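Local atomic coordinates of xylulokinase (Brucella ovis, PDB entry 5VM1), a protein that probably phosphorylates D-xylulose to D-xylulose 5-phosphate with ATP, as a member of the FGGY family of carbohydrate kinases. Residues Leu412-Ile423 / Thr462-Tyr473. Sequence-based numbering, arbitrary orientation.
Sequences LKAIATALNVPI and TIEPEQALLSAY
I423 and I463 form an antiparallel hydrogen-bonded pair, I423 N to I463 O and I463 N to I423 O each measuring 3.0 Å. The pair joins an edge strand, 459-463, to strand 423-426 in the mixed sheet of the C-terminal, actin-like ATPase domain of this FGGY kinase. Beyond it, 464-469 runs over helix 409-419 and leads into helix 470-488.

The second polar link is E466 N to T417 OG1, 2.8 Å and nearly straight at 165°. The same hydroxyl donates back to K413 O, which also accepts a bond from T417 N, the two donors coming from opposite faces of its carbonyl plane; OG1 thus ties the crossing segment to the helix backbone. With chi1 at -59°, OG1 sits beside its own backbone N while CG2 is anti to that N and lies over one face of the Y473 ring, 4.1 Å from the centroid, a CH-pi contact. K413 NZ and E466 OE2, 4.2 Å apart, are beyond a salt bridge; a water donates to the carboxylate and is only weakly bonded by the lysine, whose NZ also donates to E328 O.

Packing extends from both links. I463 CD1 meets L412 CB and its other branch, CG2, meets K413 CG, both at 3.6 Å; the L412 and K413 side chains each cross that of I463 at about a right angle. On the helix's flank toward Y473, A418 CB packs obliquely to the ring. Past the helix end, where N420 adopts positive phi, P465 CB (3.3 Å) and L470 CD1 (3.5 Å) make van der Waals contacts with N420 OD1.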
loop_
_atom_site.group_PDB
_atom_site.type_symbol
_atom_site.label_atom_id
_atom_site.label_comp_id
_atom_site.label_asym_id
_atom_site.label_seq_id
_atom_site.Cartn_x
_atom_site.Cartn_y
_atom_site.Cartn_z
ATOM N N LEU A 412 -2.030 18.609 8.566
ATOM C CA LEU A 412 -0.916 18.850 7.649
ATOM C C LEU A 412 0.092 19.819 8.240
ATOM O O LEU A 412 1.306 19.611 8.105
ATOM C CB LEU A 412 -1.430 19.373 6.308
ATOM C CG LEU A 412 -2.319 18.403 5.549
ATOM C CD1 LEU A 412 -2.763 19.042 4.260
ATOM C CD2 LEU A 412 -1.558 17.114 5.286
ATOM N N LYS A 413 -0.389 20.890 8.884
ATOM C CA LYS A 413 0.522 21.826 9.537
ATOM C C LYS A 413 1.245 21.151 10.697
ATOM O O LYS A 413 2.432 21.396 10.926
ATOM C CB LYS A 413 -0.245 23.050 10.033
ATOM C CG LYS A 413 -0.876 23.864 8.931
ATOM C CD LYS A 413 -1.185 25.267 9.381
ATOM C CE LYS A 413 -2.073 25.974 8.389
ATOM N NZ LYS A 413 -2.564 27.251 8.928
ATOM N N ALA A 414 0.553 20.267 11.412
ATOM C CA ALA A 414 1.199 19.533 12.491
ATOM C C ALA A 414 2.293 18.608 11.962
ATOM O O ALA A 414 3.388 18.555 12.533
ATOM C CB ALA A 414 0.161 18.743 13.283
ATOM N N ILE A 415 2.025 17.878 10.875
ATOM C CA ILE A 415 3.024 16.947 10.336
ATOM C C ILE A 415 4.230 17.704 9.767
ATOM O O ILE A 415 5.383 17.303 9.971
ATOM C CB ILE A 415 2.369 16.022 9.290
ATOM C CG1 ILE A 415 1.245 15.217 9.952
ATOM C CG2 ILE A 415 3.386 15.085 8.689
ATOM C CD1 ILE A 415 0.307 14.496 8.986
ATOM N N ALA A 416 3.988 18.821 9.073
ATOM C CA ALA A 416 5.094 19.620 8.545
ATOM C C ALA A 416 5.944 20.194 9.670
ATOM O O ALA A 416 7.178 20.216 9.585
ATOM C CB ALA A 416 4.568 20.749 7.654
ATOM N N THR A 417 5.310 20.700 10.718
ATOM C CA THR A 417 6.114 21.263 11.784
ATOM C C THR A 417 6.835 20.179 12.584
ATOM O O THR A 417 7.957 20.402 13.069
ATOM C CB THR A 417 5.234 22.161 12.648
ATOM O OG1 THR A 417 4.696 23.196 11.805
ATOM C CG2 THR A 417 6.021 22.765 13.836
ATOM N N ALA A 418 6.244 18.987 12.685
ATOM C CA ALA A 418 6.915 17.917 13.403
ATOM C C ALA A 418 8.140 17.416 12.637
ATOM O O ALA A 418 9.151 17.061 13.251
ATOM C CB ALA A 418 5.931 16.784 13.700
ATOM N N LEU A 419 8.070 17.379 11.297
ATOM C CA LEU A 419 9.168 16.911 10.449
ATOM C C LEU A 419 10.105 18.018 10.008
ATOM O O LEU A 419 11.242 17.731 9.622
ATOM C CB LEU A 419 8.622 16.263 9.173
ATOM C CG LEU A 419 7.548 15.187 9.324
ATOM C CD1 LEU A 419 7.118 14.736 7.967
ATOM C CD2 LEU A 419 8.021 13.988 10.145
ATOM N N ASN A 420 9.654 19.265 10.078
ATOM C CA ASN A 420 10.331 20.397 9.448
ATOM C C ASN A 420 10.619 20.121 7.970
ATOM O O ASN A 420 11.714 20.394 7.471
ATOM C CB ASN A 420 11.618 20.778 10.173
ATOM C CG ASN A 420 12.018 22.213 9.902
ATOM O OD1 ASN A 420 11.187 23.023 9.471
ATOM N ND2 ASN A 420 13.293 22.530 10.105
ATOM N N VAL A 421 9.633 19.558 7.266
ATOM C CA VAL A 421 9.626 19.514 5.798
ATOM C C VAL A 421 8.310 20.114 5.310
ATOM O O VAL A 421 7.277 19.980 5.984
ATOM C CB VAL A 421 9.819 18.091 5.230
ATOM C CG1 VAL A 421 10.950 17.355 5.920
ATOM C CG2 VAL A 421 8.548 17.290 5.307
ATOM N N PRO A 422 8.318 20.859 4.208
ATOM C CA PRO A 422 7.055 21.264 3.562
ATOM C C PRO A 422 6.268 20.067 3.044
ATOM O O PRO A 422 6.843 19.069 2.617
ATOM C CB PRO A 422 7.520 22.154 2.402
ATOM C CG PRO A 422 8.922 21.709 2.140
ATOM C CD PRO A 422 9.497 21.364 3.491
ATOM N N ILE A 423 4.942 20.187 3.046
ATOM C CA ILE A 423 4.046 19.130 2.559
ATOM C C ILE A 423 3.237 19.675 1.388
ATOM O O ILE A 423 2.477 20.641 1.550
ATOM C CB ILE A 423 3.082 18.623 3.646
ATOM C CG1 ILE A 423 3.821 18.198 4.909
ATOM C CG2 ILE A 423 2.247 17.484 3.098
ATOM C CD1 ILE A 423 2.928 17.405 5.836
ATOM N N THR A 462 0.800 24.424 -0.574
ATOM C CA THR A 462 2.009 23.922 0.069
ATOM C C THR A 462 2.005 24.388 1.516
ATOM O O THR A 462 1.985 25.597 1.789
ATOM C CB THR A 462 3.285 24.390 -0.651
ATOM O OG1 THR A 462 3.348 23.819 -1.963
ATOM C CG2 THR A 462 4.515 23.908 0.099
ATOM N N ILE A 463 2.027 23.428 2.433
ATOM C CA ILE A 463 1.969 23.684 3.862
ATOM C C ILE A 463 3.404 23.712 4.360
ATOM O O ILE A 463 4.075 22.678 4.389
ATOM C CB ILE A 463 1.153 22.603 4.571
ATOM C CG1 ILE A 463 -0.173 22.419 3.817
ATOM C CG2 ILE A 463 1.023 22.915 6.073
ATOM C CD1 ILE A 463 -1.381 22.576 4.644
ATOM N N GLU A 464 3.886 24.913 4.757
ATOM C CA GLU A 464 5.260 25.043 5.207
ATOM C C GLU A 464 5.336 24.797 6.708
ATOM O O GLU A 464 4.357 25.019 7.420
ATOM C CB GLU A 464 5.800 26.430 4.873
ATOM C CG GLU A 464 5.790 26.774 3.386
ATOM C CD GLU A 464 6.889 26.061 2.590
ATOM O OE1 GLU A 464 7.787 25.440 3.202
ATOM O OE2 GLU A 464 6.883 26.156 1.343
ATOM N N PRO A 465 6.469 24.338 7.239
ATOM C CA PRO A 465 6.560 24.156 8.693
ATOM C C PRO A 465 6.426 25.495 9.394
ATOM O O PRO A 465 6.958 26.507 8.929
ATOM C CB PRO A 465 7.960 23.560 8.895
ATOM C CG PRO A 465 8.367 23.029 7.557
ATOM C CD PRO A 465 7.707 23.926 6.552
ATOM N N GLU A 466 5.716 25.492 10.527
ATOM C CA GLU A 466 5.540 26.698 11.338
ATOM C C GLU A 466 6.816 26.940 12.132
ATOM O O GLU A 466 7.055 26.294 13.160
ATOM C CB GLU A 466 4.350 26.546 12.277
ATOM C CG GLU A 466 3.013 26.357 11.618
ATOM C CD GLU A 466 2.350 27.676 11.312
ATOM O OE1 GLU A 466 2.887 28.705 11.765
ATOM O OE2 GLU A 466 1.292 27.685 10.645
ATOM N N GLN A 467 7.616 27.915 11.689
ATOM C CA GLN A 467 8.927 28.123 12.293
ATOM C C GLN A 467 8.798 28.446 13.778
ATOM O O GLN A 467 9.586 27.956 14.597
ATOM C CB GLN A 467 9.672 29.250 11.547
ATOM C CG GLN A 467 11.064 28.894 10.963
ATOM C CD GLN A 467 11.032 27.770 9.900
ATOM O OE1 GLN A 467 10.047 27.604 9.156
ATOM N NE2 GLN A 467 12.120 26.992 9.834
ATOM N N ALA A 468 7.752 29.192 14.153
ATOM C CA ALA A 468 7.573 29.584 15.548
ATOM C C ALA A 468 7.298 28.389 16.446
ATOM O O ALA A 468 7.639 28.421 17.631
ATOM C CB ALA A 468 6.445 30.602 15.676
ATOM N N LEU A 469 6.649 27.355 15.933
ATOM C CA LEU A 469 6.309 26.200 16.743
ATOM C C LEU A 469 7.276 25.017 16.573
ATOM O O LEU A 469 7.029 23.952 17.160
ATOM C CB LEU A 469 4.861 25.787 16.457
ATOM C CG LEU A 469 3.874 26.867 16.919
ATOM C CD1 LEU A 469 2.443 26.476 16.620
ATOM C CD2 LEU A 469 4.052 27.123 18.419
ATOM N N LEU A 470 8.389 25.190 15.831
ATOM C CA LEU A 470 9.328 24.085 15.613
ATOM C C LEU A 470 9.952 23.608 16.913
ATOM O O LEU A 470 10.125 22.397 17.127
ATOM C CB LEU A 470 10.449 24.498 14.667
ATOM C CG LEU A 470 10.147 24.412 13.183
ATOM C CD1 LEU A 470 11.364 24.892 12.434
ATOM C CD2 LEU A 470 9.716 22.998 12.757
ATOM N N SER A 471 10.319 24.550 17.780
ATOM C CA SER A 471 10.948 24.189 19.040
ATOM C C SER A 471 9.957 23.508 19.969
ATOM O O SER A 471 10.265 22.473 20.565
ATOM C CB SER A 471 11.538 25.440 19.691
ATOM O OG SER A 471 12.160 25.124 20.917
ATOM N N ALA A 472 8.749 24.065 20.091
ATOM C CA ALA A 472 7.749 23.450 20.955
ATOM C C ALA A 472 7.387 22.053 20.471
ATOM O O ALA A 472 7.160 21.149 21.282
ATOM C CB ALA A 472 6.509 24.339 21.059
ATOM N N TYR A 473 7.370 21.840 19.148
ATOM C CA TYR A 473 7.086 20.502 18.635
ATOM C C TYR A 473 8.219 19.526 18.939
ATOM O O TYR A 473 7.943 18.346 19.176
ATOM C CB TYR A 473 6.801 20.544 17.128
ATOM C CG TYR A 473 5.331 20.507 16.775
ATOM C CD1 TYR A 473 4.504 21.607 17.019
ATOM C CD2 TYR A 473 4.748 19.349 16.253
ATOM C CE1 TYR A 473 3.148 21.573 16.718
ATOM C CE2 TYR A 473 3.371 19.309 15.961
ATOM C CZ TYR A 473 2.589 20.423 16.191
ATOM O OH TYR A 473 1.243 20.386 15.911
HETATM O O HOH W 1 -1.074 27.662 11.957
#